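Local coordinates for uncharacterized protein (Bordetella bronchiseptica RB50, PDB 3BE3) that is of unknown function but belongs to the DUF1653 family of the SH3 clan and folds around an antiparallel beta sheet, at residues 22-27 with 38-43. Sequence-based numbering, arbitrary orientation.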
loop_
_atom_site.group_PDB
_atom_site.type_symbol
_atom_site.label_atom_id
_atom_site.label_comp_id
_atom_site.label_asym_id
_atom_site.label_seq_id
_atom_site.Cartn_x
_atom_site.Cartn_y
_atom_site.Cartn_z
ATOM N N LEU B 22 11.410 2.116 -2.954
ATOM C CA LEU B 22 10.881 1.357 -4.083
ATOM C C LEU B 22 9.372 1.523 -4.109
ATOM O O LEU B 22 8.677 1.003 -3.237
ATOM C CB LEU B 22 11.219 -0.137 -3.957
ATOM C CG LEU B 22 10.540 -1.082 -4.974
ATOM C CD1 LEU B 22 10.958 -0.751 -6.391
ATOM C CD2 LEU B 22 10.890 -2.533 -4.634
ATOM N N ALA B 23 8.868 2.257 -5.098
ATOM C CA ALA B 23 7.431 2.440 -5.233
ATOM C C ALA B 23 6.939 1.230 -6.025
ATOM O O ALA B 23 7.368 1.009 -7.159
ATOM C CB ALA B 23 7.119 3.748 -5.985
ATOM N N LEU B 24 6.056 0.441 -5.415
ATOM C CA LEU B 24 5.515 -0.762 -6.044
ATOM C C LEU B 24 4.348 -0.472 -6.982
ATOM O O LEU B 24 4.074 -1.237 -7.907
ATOM C CB LEU B 24 5.057 -1.753 -4.968
ATOM C CG LEU B 24 6.140 -2.407 -4.103
ATOM C CD1 LEU B 24 5.475 -3.196 -2.984
ATOM C CD2 LEU B 24 7.035 -3.297 -4.963
ATOM N N GLY B 25 3.648 0.626 -6.728
ATOM C CA GLY B 25 2.525 0.991 -7.574
ATOM C C GLY B 25 1.528 1.881 -6.857
ATOM O O GLY B 25 1.753 2.294 -5.716
ATOM N N LEU B 26 0.421 2.186 -7.526
ATOM C CA LEU B 26 -0.623 3.020 -6.946
ATOM C C LEU B 26 -1.666 2.120 -6.291
ATOM O O LEU B 26 -1.851 0.968 -6.686
ATOM C CB LEU B 26 -1.303 3.869 -8.025
ATOM C CG LEU B 26 -0.463 4.918 -8.752
ATOM C CD1 LEU B 26 -1.310 5.585 -9.824
ATOM C CD2 LEU B 26 0.048 5.953 -7.739
ATOM N N ALA B 27 -2.342 2.654 -5.285
ATOM C CA ALA B 27 -3.377 1.912 -4.589
ATOM C C ALA B 27 -4.476 2.852 -4.119
ATOM O O ALA B 27 -4.268 4.052 -3.965
ATOM C CB ALA B 27 -2.782 1.166 -3.402
ATOM N N VAL B 38 2.348 3.114 -2.800
ATOM C CA VAL B 38 2.790 2.030 -1.923
ATOM C C VAL B 38 4.289 1.919 -2.177
ATOM O O VAL B 38 4.705 1.695 -3.314
ATOM C CB VAL B 38 2.109 0.688 -2.292
ATOM C CG1 VAL B 38 2.655 -0.440 -1.416
ATOM C CG2 VAL B 38 0.605 0.814 -2.108
ATOM N N TYR B 39 5.097 2.087 -1.134
ATOM C CA TYR B 39 6.549 2.036 -1.299
ATOM C C TYR B 39 7.307 1.415 -0.121
ATOM O O TYR B 39 6.819 1.396 1.011
ATOM C CB TYR B 39 7.073 3.453 -1.573
ATOM C CG TYR B 39 6.852 4.477 -0.466
ATOM C CD1 TYR B 39 7.912 4.929 0.319
ATOM C CD2 TYR B 39 5.597 5.028 -0.229
ATOM C CE1 TYR B 39 7.726 5.905 1.309
ATOM C CE2 TYR B 39 5.404 6.005 0.759
ATOM C CZ TYR B 39 6.469 6.443 1.523
ATOM O OH TYR B 39 6.275 7.431 2.469
ATOM N N THR B 40 8.512 0.925 -0.393
ATOM C CA THR B 40 9.336 0.293 0.630
ATOM C C THR B 40 10.634 1.072 0.748
ATOM O O THR B 40 11.148 1.569 -0.249
ATOM C CB THR B 40 9.679 -1.158 0.227
ATOM O OG1 THR B 40 8.478 -1.849 -0.133
ATOM C CG2 THR B 40 10.370 -1.892 1.378
ATOM N N ARG B 41 11.170 1.187 1.959
ATOM C CA ARG B 41 12.433 1.901 2.107
ATOM C C ARG B 41 13.570 0.967 1.729
ATOM O O ARG B 41 13.500 -0.248 1.951
ATOM C CB ARG B 41 12.621 2.424 3.536
ATOM C CG ARG B 41 12.473 1.396 4.619
ATOM C CD ARG B 41 12.638 2.026 6.001
ATOM N NE ARG B 41 12.101 1.140 7.026
ATOM C CZ ARG B 41 12.650 -0.012 7.386
ATOM N NH1 ARG B 41 13.778 -0.427 6.822
ATOM N NH2 ARG B 41 12.039 -0.779 8.274
ATOM N N LEU B 42 14.617 1.546 1.152
ATOM C CA LEU B 42 15.771 0.777 0.723
ATOM C C LEU B 42 17.014 1.176 1.516
ATOM O O LEU B 42 18.069 1.473 0.952
ATOM C CB LEU B 42 15.985 0.977 -0.783
ATOM C CG LEU B 42 14.735 0.664 -1.625
ATOM C CD1 LEU B 42 14.997 1.015 -3.084
ATOM C CD2 LEU B 42 14.345 -0.811 -1.479
ATOM N N TYR B 43 16.866 1.177 2.838
ATOM C CA TYR B 43 17.951 1.491 3.765
ATOM C C TYR B 43 17.555 0.946 5.135
ATOM O O TYR B 43 16.363 0.731 5.408
ATOM C CB TYR B 43 18.193 3.008 3.838
ATOM C CG TYR B 43 17.015 3.824 4.324
ATOM C CD1 TYR B 43 16.869 4.157 5.665
ATOM C CD2 TYR B 43 16.035 4.250 3.440
ATOM C CE1 TYR B 43 15.767 4.902 6.112
ATOM C CE2 TYR B 43 14.938 4.990 3.875
ATOM C CZ TYR B 43 14.804 5.315 5.212
ATOM O OH TYR B 43 13.716 6.044 5.636
#
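Leu22 and Thr40 form a hydrogen-bonded pair in the antiparallel hairpin of strands 20-29 and 35-41: Leu22 N donates to Thr40 O (2.8 Å) in the carbonyl plane. In return Thr40 N reaches Leu22 O (2.8 Å), tilted 32° from that carbonyl's plane. Leu22 O also receives a CA-H...O contact from Tyr39 CA at 3.1 Å. Beyond the non-hydrogen-bonded pair Ala23-Tyr39 the register slips by one residue, a beta bulge. Val38 O takes the N-H of Leu24 (N to O 2.8 Å), but Val38 N turns to Gly25 O (3.1 Å), almost straight at 171°. Gly25 has backbone angles that call for glycine, since a CB would press on the carbonyl O of Leu24. Past the bulge, with Val38 CG1 anti to the backbone N (chi1 177°), CG2 lies anti to the carbonyl carbon and meets Ala27 CB at 3.6 Å. At the other end both methyls of Leu42 lie against Leu22 CB. The ladder continues outward, with backbone bonds joining Ala23 to Gly11 and Tyr39 to Ser51, and Val38 packs on Val38 of the second subunit. Four main-chain hydrogen bonds thus pair the two segments, and the bulge shifts the register without costing Val38 either its N-H or its carbonyl partner.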